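Long-range contacts in GTN Reductase (Agrobacterium tumefaciens, PDB 5N6G), which binds flavin mononucleotide and, as an ene-reductase of the Old Yellow Enzyme family, probably reduces activated carbon-carbon double bonds with NADH or NADPH as electron source: residues K125-I130 / G137-T142; T227-S232 / A262-V267; K299-A304 / V322-F327. All coordinates share one frame; numbering follows the deposited sequence.

Interaction 1 of 3, residues K125-I130 / G137-T142; sequences KSKTYI and GAFAET
Thr128 and Ala140 face each other as an antiparallel hydrogen-bonded pair, with Thr128 N to Ala140 O at 2.8 Å and the return bond from Ala140 N to Thr128 O at 3.1 Å. Ile130 and Ala138 repeat the pattern, Ile130 N reaching Ala138 O at 2.9 Å. Beyond the strand ends Thr142 N closes on Ser126 O at 3.1 Å, the donor standing above the carbonyl plane. Between these bonded pairs, Tyr129 and Phe139 form a non-hydrogen-bonded pair whose side chains run alongside each other on one face of the hairpin. In the Tyr129 conformer given, one of two modelled, Tyr129 CD1 lies over one face of the Phe139 ring, toward its rim, but the detail is doubtful because the closest carbons of the pair approach too closely to be reliable. The other face carries Thr128, Ile130, Ala138 and Ala140; there Ile130 CD1 rests 3.9 Å from Ala140 CB. With Ile130 CG1 between its backbone N and carbonyl carbon (chi1 62°), CG1 comes to 3.2 Å from Ala138 O, and CD1 continues from there toward Ala140.

Outside the hairpin, Thr128 OG1 is hydrogen-bonded to Gly64 O, while the Tyr129 ring meets that of Tyr65. Tyr129 also touches the bound 2-phenylacrylic acid and belongs to its pocket. The backbone ladder therefore carries the polar bonding between the strands, side-chain contacts across it are mainly apolar, and the Thr128 hydroxyl ties the hairpin to the chain at Gly64.

Interaction 2 of 3, residues T227-S232 / A262-V267; sequences TGIRLS and AFIHVV. With FMN (flavin mononucleotide), chain B.
The FMN site at the C-terminal end of the barrel strands contains Arg230, which lies beside His265 on parallel strands of a beta-alpha-beta unit. Arg230 NH1 donates to FMN O2 at 2.8 Å, and NH2 donates to FMN O3' at 3.1 Å; NH1 adds weak bonds to the ribityl hydroxyls. One guanidinium face is covered by Val267 CG2, centred 3.6 Å above its plane. Arg230 NE stands over the His265 ring, 3.2 Å from its plane, with guanidinium and imidazole planes 62° apart. With CG trans to the backbone N (chi1 -168°) and a bend at chi3, the arginine runs alongside the histidine to the flavin. His265 ND1 is hydrogen-bonded to Glu176 OE1, which probably steadies the ring beneath the arginine.

Farther from the flavin, Gly228 CA packs over the centre of the Phe263 ring, 3.5 Å from its centroid, a CH-pi contact. On the other face of the sheet, Ile229 CG2 meets Ile264 CD1, toward helix 204-222. The strands are joined by alternating backbone bonds, including Leu231 N to His265 O at 2.8 Å. Such a parallel pair, with a flavin-binding arginine inside and aliphatic residues outside, is typical of the TIM barrel in Old Yellow Enzymes.

Interaction 3 of 3, residues K299-A304 / V322-F327; sequences KGLWIA and VDAVAF
Strands 301-304 and 324-327 run parallel, their axes 4.6 Å apart at the closest point and 37° from alignment, with Ala304 N donating to Ala324 O and Ala304 O accepting from Ala326 N. Just before the second strand, Asp323 turns its side chain back: OD2 accepts from Trp302 N at 2.8 Å, on the anti side of the carboxylate and 26° out of its plane. Asp323 N in turn donates to Trp302 O at 2.8 Å, so both backbone polar atoms of Trp302 are held by one residue. Trp302 O also accepts a longer bond, 3.3 Å, from Ala324 N.

Leu301 CD1 comes against Asp323 CB at 3.3 Å, while its other branch, CD2, lies near Ala324 CB. Farther along this face, Ile303 CG2 reaches Ala326 CB at 3.9 Å. Ala304 CB meets Val322 CG1 at 3.5 Å on the face toward helix 310-318, and Val322 CA approaches the edge of the Trp302 ring.

Arg294 forms a salt bridge with Asp323 OD2 and also donates to Gly300 O. The carboxylate thus joins a backbone N-H to an arginine at the start of the strands, which probably stabilises its negative charge, whereas alanines and short aliphatic branches fill the contact beyond it.

Overall arrangement
Interactions 2 and 3 are buried parallel pairings within one eight-stranded barrel, their centres 8 Å apart. They adjoin through strands 263-267 and 301-305, where Val266 N to Ile303 O and Ile264 O to Ile303 N are probable hydrogen bonds, and Ala326 packs against His265. Their polar chemistry differs: interaction 2 directs an arginine to the flavin, while interaction 3 has a carboxylate just before the start of strand 324-327. Interaction 1 is a partly exposed antiparallel hairpin outside the barrel sheet, centred 27 Å from interaction 2 and 33 Å from interaction 3. It nevertheless contributes Tyr129 to the pocket that binds 2-phenylacrylic acid, as interaction 2 contributes Arg230 to the FMN site.

Interaction 1 of 3, residues K125-I130 / G137-T142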
loop_
_atom_site.group_PDB
_atom_site.type_symbol
_atom_site.label_atom_id
_atom_site.label_comp_id
_atom_site.label_asym_id
_atom_site.label_seq_id
_atom_site.Cartn_x
_atom_site.Cartn_y
_atom_site.Cartn_z
ATOM N N LYS A 125 2.783 -7.384 18.842
ATOM C CA LYS A 125 1.527 -7.354 19.581
ATOM C C LYS A 125 0.480 -6.837 18.606
ATOM O O LYS A 125 0.104 -5.665 18.587
ATOM C CB LYS A 125 1.632 -6.498 20.832
ATOM C CG LYS A 125 0.390 -6.629 21.726
ATOM C CD LYS A 125 0.649 -6.079 23.125
ATOM C CE LYS A 125 -0.651 -5.854 23.886
ATOM N NZ LYS A 125 -1.049 -4.413 23.891
ATOM N N SER A 126 0.026 -7.747 17.745
ATOM C CA SER A 126 -0.910 -7.436 16.677
ATOM C C SER A 126 -1.872 -8.607 16.538
ATOM O O SER A 126 -1.679 -9.674 17.129
ATOM C CB SER A 126 -0.185 -7.169 15.349
ATOM O OG SER A 126 -1.051 -6.577 14.399
ATOM N N LYS A 127 -2.944 -8.384 15.787
ATOM C CA LYS A 127 -3.965 -9.393 15.589
ATOM C C LYS A 127 -4.222 -9.565 14.109
ATOM O O LYS A 127 -4.047 -8.636 13.324
ATOM C CB LYS A 127 -5.278 -9.026 16.302
ATOM C CG LYS A 127 -5.224 -9.240 17.797
ATOM C CD LYS A 127 -6.514 -8.784 18.475
ATOM C CE LYS A 127 -6.482 -9.060 19.973
ATOM N NZ LYS A 127 -6.322 -10.510 20.260
ATOM N N THR A 128 -4.652 -10.766 13.740
ATOM C CA THR A 128 -4.936 -11.035 12.347
ATOM C C THR A 128 -6.215 -11.847 12.218
ATOM O O THR A 128 -6.868 -12.189 13.205
ATOM C CB THR A 128 -3.779 -11.750 11.641
ATOM O OG1 THR A 128 -4.177 -11.959 10.293
ATOM C CG2 THR A 128 -3.432 -13.099 12.281
ATOM N N TYR A 129 -6.576 -12.140 10.970
ATOM C CA TYR A 129 -7.812 -12.838 10.634
ATOM C C TYR A 129 -7.422 -14.141 9.953
ATOM O O TYR A 129 -6.736 -14.123 8.927
ATOM C CB TYR A 129 -8.698 -11.988 9.717
ATOM C CG TYR A 129 -8.599 -10.475 9.917
ATOM C CD1 TYR A 129 -8.354 -9.923 11.167
ATOM C CD2 TYR A 129 -8.761 -9.600 8.846
ATOM C CE1 TYR A 129 -8.258 -8.557 11.345
ATOM C CE2 TYR A 129 -8.677 -8.223 9.022
ATOM C CZ TYR A 129 -8.424 -7.714 10.277
ATOM O OH TYR A 129 -8.336 -6.359 10.473
ATOM N N ILE A 130 -7.844 -15.265 10.531
ATOM C CA ILE A 130 -7.449 -16.599 10.075
ATOM C C ILE A 130 -8.666 -17.482 9.827
ATOM O O ILE A 130 -9.794 -17.146 10.193
ATOM C CB ILE A 130 -6.483 -17.303 11.056
ATOM C CG1 ILE A 130 -7.143 -17.516 12.420
ATOM C CG2 ILE A 130 -5.197 -16.488 11.185
ATOM C CD1 ILE A 130 -6.452 -18.567 13.256
ATOM N N GLY A 137 -13.886 -18.850 10.612
ATOM C CA GLY A 137 -12.968 -17.744 10.788
ATOM C C GLY A 137 -12.748 -17.421 12.253
ATOM O O GLY A 137 -13.591 -17.692 13.104
ATOM N N ALA A 138 -11.590 -16.831 12.543
ATOM C CA ALA A 138 -11.283 -16.461 13.913
ATOM C C ALA A 138 -10.194 -15.396 13.921
ATOM O O ALA A 138 -9.351 -15.332 13.014
ATOM C CB ALA A 138 -10.847 -17.678 14.735
ATOM N N PHE A 139 -10.246 -14.549 14.947
ATOM C CA PHE A 139 -9.173 -13.604 15.220
ATOM C C PHE A 139 -8.083 -14.299 16.013
ATOM O O PHE A 139 -8.359 -15.151 16.863
ATOM C CB PHE A 139 -9.687 -12.401 16.010
ATOM C CG PHE A 139 -9.938 -11.192 15.170
ATOM C CD1 PHE A 139 -9.048 -10.133 15.179
ATOM C CD2 PHE A 139 -11.061 -11.114 14.369
ATOM C CE1 PHE A 139 -9.277 -9.013 14.408
ATOM C CE2 PHE A 139 -11.297 -10.001 13.593
ATOM C CZ PHE A 139 -10.405 -8.946 13.613
ATOM N N ALA A 140 -6.838 -13.927 15.738
ATOM C CA ALA A 140 -5.723 -14.570 16.400
ATOM C C ALA A 140 -4.617 -13.545 16.578
ATOM O O ALA A 140 -4.489 -12.594 15.795
ATOM C CB ALA A 140 -5.202 -15.782 15.612
ATOM N N GLU A 141 -3.845 -13.741 17.637
ATOM C CA GLU A 141 -2.611 -12.985 17.779
ATOM C C GLU A 141 -1.647 -13.435 16.699
ATOM O O GLU A 141 -1.610 -14.621 16.341
ATOM C CB GLU A 141 -2.000 -13.223 19.153
ATOM C CG GLU A 141 -2.922 -12.821 20.300
ATOM C CD GLU A 141 -2.369 -13.178 21.673
ATOM O OE1 GLU A 141 -1.154 -13.445 21.787
ATOM O OE2 GLU A 141 -3.159 -13.195 22.642
ATOM N N THR A 142 -0.855 -12.497 16.188
ATOM C CA THR A 142 0.152 -12.857 15.202
ATOM C C THR A 142 1.186 -13.795 15.826
ATOM O O THR A 142 1.470 -13.752 17.023
ATOM C CB THR A 142 0.821 -11.623 14.595
ATOM O OG1 THR A 142 1.311 -10.752 15.619
ATOM C CG2 THR A 142 -0.196 -10.879 13.722
#

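Interaction 2 of 3, residues T227-S232 / A262-V267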
loop_
_atom_site.group_PDB
_atom_site.type_symbol
_atom_site.label_atom_id
_atom_site.label_comp_id
_atom_site.label_asym_id
_atom_site.label_seq_id
_atom_site.Cartn_x
_atom_site.Cartn_y
_atom_site.Cartn_z
ATOM N N THR A 227 6.627 2.145 -11.448
ATOM C CA THR A 227 6.894 1.750 -10.063
ATOM C C THR A 227 6.678 2.926 -9.123
ATOM O O THR A 227 7.302 3.978 -9.287
ATOM C CB THR A 227 8.321 1.219 -9.911
ATOM O OG1 THR A 227 8.545 0.148 -10.840
ATOM C CG2 THR A 227 8.556 0.733 -8.498
ATOM N N GLY A 228 5.797 2.747 -8.132
ATOM C CA GLY A 228 5.658 3.695 -7.038
ATOM C C GLY A 228 5.829 2.996 -5.700
ATOM O O GLY A 228 6.091 1.798 -5.632
ATOM N N ILE A 229 5.729 3.779 -4.632
ATOM C CA ILE A 229 5.975 3.231 -3.300
ATOM C C ILE A 229 5.122 3.991 -2.304
ATOM O O ILE A 229 4.948 5.206 -2.425
ATOM C CB ILE A 229 7.473 3.313 -2.930
ATOM C CG1 ILE A 229 7.774 2.620 -1.602
ATOM C CG2 ILE A 229 7.965 4.764 -2.973
ATOM C CD1 ILE A 229 9.245 2.283 -1.431
ATOM N N ARG A 230 4.634 3.292 -1.288
ATOM C CA ARG A 230 3.903 3.917 -0.192
ATOM C C ARG A 230 4.765 3.931 1.067
ATOM O O ARG A 230 5.310 2.896 1.458
ATOM C CB ARG A 230 2.589 3.182 0.083
ATOM C CG ARG A 230 1.688 3.980 1.012
ATOM C CD ARG A 230 0.321 3.387 1.185
ATOM N NE ARG A 230 -0.675 4.446 1.292
ATOM C CZ ARG A 230 -1.799 4.384 1.999
ATOM N NH1 ARG A 230 -2.069 3.343 2.749
ATOM N NH2 ARG A 230 -2.646 5.397 1.953
ATOM N N LEU A 231 4.818 5.074 1.742
ATOM C CA LEU A 231 5.634 5.284 2.931
ATOM C C LEU A 231 4.773 5.897 4.028
ATOM O O LEU A 231 3.823 6.629 3.748
ATOM C CB LEU A 231 6.831 6.220 2.642
ATOM C CG LEU A 231 7.755 5.762 1.524
ATOM C CD1 LEU A 231 8.705 6.929 1.159
ATOM C CD2 LEU A 231 8.499 4.507 1.977
ATOM N N SER A 232 5.119 5.625 5.284
ATOM C CA SER A 232 4.330 6.091 6.421
ATOM C C SER A 232 5.294 6.364 7.574
ATOM O O SER A 232 5.506 5.510 8.453
ATOM C CB SER A 232 3.251 5.075 6.814
ATOM O OG SER A 232 3.805 3.774 7.020
ATOM N N ALA A 262 7.587 6.554 -10.505
ATOM C CA ALA A 262 6.325 7.110 -10.990
ATOM C C ALA A 262 5.639 7.965 -9.935
ATOM O O ALA A 262 5.099 9.031 -10.257
ATOM C CB ALA A 262 5.401 5.982 -11.434
ATOM N N PHE A 263 5.697 7.543 -8.678
ATOM C CA PHE A 263 4.997 8.242 -7.610
ATOM C C PHE A 263 5.517 7.809 -6.251
ATOM O O PHE A 263 6.023 6.694 -6.065
ATOM C CB PHE A 263 3.462 8.049 -7.682
ATOM C CG PHE A 263 2.988 6.614 -7.541
ATOM C CD1 PHE A 263 2.862 5.810 -8.672
ATOM C CD2 PHE A 263 2.655 6.079 -6.298
ATOM C CE1 PHE A 263 2.422 4.487 -8.573
ATOM C CE2 PHE A 263 2.204 4.752 -6.196
ATOM C CZ PHE A 263 2.094 3.967 -7.327
ATOM N N ILE A 264 5.373 8.736 -5.301
ATOM C CA ILE A 264 5.566 8.507 -3.877
ATOM C C ILE A 264 4.225 8.772 -3.212
ATOM O O ILE A 264 3.644 9.848 -3.396
ATOM C CB ILE A 264 6.628 9.447 -3.266
ATOM C CG1 ILE A 264 7.902 9.516 -4.131
ATOM C CG2 ILE A 264 6.897 9.048 -1.807
ATOM C CD1 ILE A 264 8.680 8.211 -4.200
ATOM N N HIS A 265 3.741 7.806 -2.441
ATOM C CA HIS A 265 2.474 7.897 -1.736
ATOM C C HIS A 265 2.770 7.928 -0.247
ATOM O O HIS A 265 3.323 6.966 0.297
ATOM C CB HIS A 265 1.597 6.704 -2.125
ATOM C CG HIS A 265 0.225 6.710 -1.549
ATOM N ND1 HIS A 265 -0.704 5.762 -1.903
ATOM C CD2 HIS A 265 -0.383 7.510 -0.642
ATOM C CE1 HIS A 265 -1.834 5.986 -1.260
ATOM N NE2 HIS A 265 -1.669 7.039 -0.486
ATOM N N VAL A 266 2.431 9.033 0.412
ATOM C CA VAL A 266 2.812 9.261 1.803
ATOM C C VAL A 266 1.573 9.315 2.686
ATOM O O VAL A 266 0.636 10.081 2.417
ATOM C CB VAL A 266 3.649 10.546 1.952
ATOM C CG1 VAL A 266 2.882 11.767 1.471
ATOM C CG2 VAL A 266 4.097 10.739 3.393
ATOM N N VAL A 267 1.594 8.520 3.754
ATOM C CA VAL A 267 0.622 8.586 4.844
ATOM C C VAL A 267 1.124 9.630 5.826
ATOM O O VAL A 267 2.197 9.473 6.426
ATOM C CB VAL A 267 0.461 7.221 5.538
ATOM C CG1 VAL A 267 -0.518 7.308 6.712
ATOM C CG2 VAL A 267 0.016 6.140 4.545
HETATM N N1 FMN B . -3.320 0.854 3.731
HETATM C C2 FMN B . -2.490 0.167 2.881
HETATM O O2 FMN B . -1.369 0.615 2.549
HETATM N N3 FMN B . -2.908 -1.035 2.351
HETATM C C4 FMN B . -4.104 -1.669 2.627
HETATM O O4 FMN B . -4.401 -2.722 2.063
HETATM C C4A FMN B . -4.960 -0.954 3.548
HETATM N N5 FMN B . -6.128 -1.471 3.835
HETATM C C5A FMN B . -7.000 -0.703 4.587
HETATM C C6 FMN B . -8.285 -1.186 4.805
HETATM C C7 FMN B . -9.237 -0.411 5.452
HETATM C C7M FMN B . -10.627 -0.967 5.636
HETATM C C8 FMN B . -8.904 0.871 5.904
HETATM C C8M FMN B . -9.928 1.762 6.552
HETATM C C9 FMN B . -7.612 1.353 5.710
HETATM C C9A FMN B . -6.664 0.575 5.046
HETATM N N10 FMN B . -5.382 1.079 4.734
HETATM C C10 FMN B . -4.497 0.328 4.012
HETATM C "C1'" FMN B . -5.094 2.488 5.038
HETATM C "C2'" FMN B . -5.726 3.408 4.002
HETATM O "O2'" FMN B . -5.122 3.215 2.718
HETATM C "C3'" FMN B . -5.629 4.889 4.373
HETATM O "O3'" FMN B . -4.264 5.237 4.594
HETATM C "C4'" FMN B . -6.431 5.262 5.618
HETATM O "O4'" FMN B . -7.780 4.806 5.493
HETATM C "C5'" FMN B . -6.385 6.751 5.907
HETATM O "O5'" FMN B . -6.989 7.492 4.828
HETATM P P FMN B . -8.471 8.155 4.885
HETATM O O1P FMN B . -8.413 9.177 6.001
HETATM O O2P FMN B . -9.411 7.014 5.235
HETATM O O3P FMN B . -8.674 8.727 3.530
#

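Interaction 3 of 3, residues K299-A304 / V322-F327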
loop_
_atom_site.group_PDB
_atom_site.type_symbol
_atom_site.label_atom_id
_atom_site.label_comp_id
_atom_site.label_asym_id
_atom_site.label_seq_id
_atom_site.Cartn_x
_atom_site.Cartn_y
_atom_site.Cartn_z
ATOM N N LYS A 299 11.057 13.323 -9.419
ATOM C CA LYS A 299 10.017 13.878 -10.270
ATOM C C LYS A 299 8.725 13.072 -10.214
ATOM O O LYS A 299 7.795 13.373 -10.972
ATOM C CB LYS A 299 10.534 13.973 -11.710
ATOM C CG LYS A 299 11.721 14.917 -11.890
ATOM C CD LYS A 299 11.325 16.363 -11.720
ATOM C CE LYS A 299 12.459 17.321 -12.112
ATOM N NZ LYS A 299 13.627 17.309 -11.166
ATOM N N GLY A 300 8.641 12.076 -9.335
ATOM C CA GLY A 300 7.430 11.303 -9.193
ATOM C C GLY A 300 6.281 12.159 -8.706
ATOM O O GLY A 300 6.459 13.199 -8.078
ATOM N N LEU A 301 5.080 11.679 -8.984
ATOM C CA LEU A 301 3.879 12.330 -8.484
ATOM C C LEU A 301 3.819 12.170 -6.967
ATOM O O LEU A 301 3.998 11.066 -6.439
ATOM C CB LEU A 301 2.643 11.699 -9.137
ATOM C CG LEU A 301 1.346 12.475 -8.972
ATOM C CD1 LEU A 301 1.367 13.702 -9.852
ATOM C CD2 LEU A 301 0.151 11.589 -9.305
ATOM N N TRP A 302 3.580 13.265 -6.261
ATOM C CA TRP A 302 3.568 13.265 -4.803
ATOM C C TRP A 302 2.115 13.137 -4.347
ATOM O O TRP A 302 1.343 14.109 -4.426
ATOM C CB TRP A 302 4.195 14.546 -4.258
ATOM C CG TRP A 302 4.488 14.477 -2.804
ATOM C CD1 TRP A 302 3.694 14.928 -1.782
ATOM C CD2 TRP A 302 5.649 13.907 -2.185
ATOM N NE1 TRP A 302 4.291 14.671 -0.571
ATOM C CE2 TRP A 302 5.493 14.049 -0.791
ATOM C CE3 TRP A 302 6.813 13.306 -2.674
ATOM C CZ2 TRP A 302 6.463 13.631 0.114
ATOM C CZ3 TRP A 302 7.749 12.858 -1.782
ATOM C CH2 TRP A 302 7.572 13.015 -0.405
ATOM N N ILE A 303 1.761 11.952 -3.851
ATOM C CA ILE A 303 0.392 11.600 -3.490
ATOM C C ILE A 303 0.323 11.567 -1.977
ATOM O O ILE A 303 1.087 10.843 -1.341
ATOM C CB ILE A 303 -0.030 10.231 -4.054
ATOM C CG1 ILE A 303 0.184 10.146 -5.567
ATOM C CG2 ILE A 303 -1.462 9.952 -3.633
ATOM C CD1 ILE A 303 -0.080 8.735 -6.134
ATOM N N ALA A 304 -0.595 12.319 -1.403
ATOM C CA ALA A 304 -0.709 12.396 0.043
ATOM C C ALA A 304 -2.004 11.754 0.497
ATOM O O ALA A 304 -3.000 11.763 -0.219
ATOM C CB ALA A 304 -0.683 13.841 0.535
ATOM N N VAL A 322 0.889 19.175 -2.457
ATOM C CA VAL A 322 0.815 17.801 -2.936
ATOM C C VAL A 322 0.363 17.847 -4.384
ATOM O O VAL A 322 -0.245 18.818 -4.832
ATOM C CB VAL A 322 -0.154 16.919 -2.101
ATOM C CG1 VAL A 322 0.123 17.063 -0.627
ATOM C CG2 VAL A 322 -1.612 17.267 -2.395
ATOM N N ASP A 323 0.648 16.768 -5.117
ATOM C CA ASP A 323 0.194 16.660 -6.497
ATOM C C ASP A 323 -1.150 15.971 -6.620
ATOM O O ASP A 323 -1.862 16.188 -7.604
ATOM C CB ASP A 323 1.201 15.888 -7.345
ATOM C CG ASP A 323 2.553 16.554 -7.408
ATOM O OD1 ASP A 323 2.595 17.810 -7.390
ATOM O OD2 ASP A 323 3.577 15.823 -7.480
ATOM N N ALA A 324 -1.491 15.122 -5.660
ATOM C CA ALA A 324 -2.720 14.349 -5.714
ATOM C C ALA A 324 -3.022 13.904 -4.291
ATOM O O ALA A 324 -2.134 13.882 -3.429
ATOM C CB ALA A 324 -2.607 13.139 -6.649
ATOM N N VAL A 325 -4.284 13.547 -4.060
ATOM C CA VAL A 325 -4.760 13.128 -2.744
ATOM C C VAL A 325 -5.437 11.770 -2.882
ATOM O O VAL A 325 -6.291 11.576 -3.756
ATOM C CB VAL A 325 -5.729 14.162 -2.137
ATOM C CG1 VAL A 325 -6.342 13.611 -0.856
ATOM C CG2 VAL A 325 -5.001 15.493 -1.868
ATOM N N ALA A 326 -5.037 10.837 -2.027
ATOM C CA ALA A 326 -5.633 9.517 -1.966
ATOM C C ALA A 326 -6.601 9.471 -0.796
ATOM O O ALA A 326 -6.254 9.859 0.325
ATOM C CB ALA A 326 -4.568 8.442 -1.816
ATOM N N PHE A 327 -7.802 9.001 -1.066
ATOM C CA PHE A 327 -8.855 8.870 -0.071
ATOM C C PHE A 327 -9.107 7.397 0.173
ATOM O O PHE A 327 -9.240 6.634 -0.786
ATOM C CB PHE A 327 -10.153 9.501 -0.555
ATOM C CG PHE A 327 -10.068 10.991 -0.841
ATOM C CD1 PHE A 327 -10.393 11.906 0.135
ATOM C CD2 PHE A 327 -9.709 11.452 -2.096
ATOM C CE1 PHE A 327 -10.366 13.269 -0.129
ATOM C CE2 PHE A 327 -9.657 12.810 -2.367
ATOM C CZ PHE A 327 -9.995 13.712 -1.388
#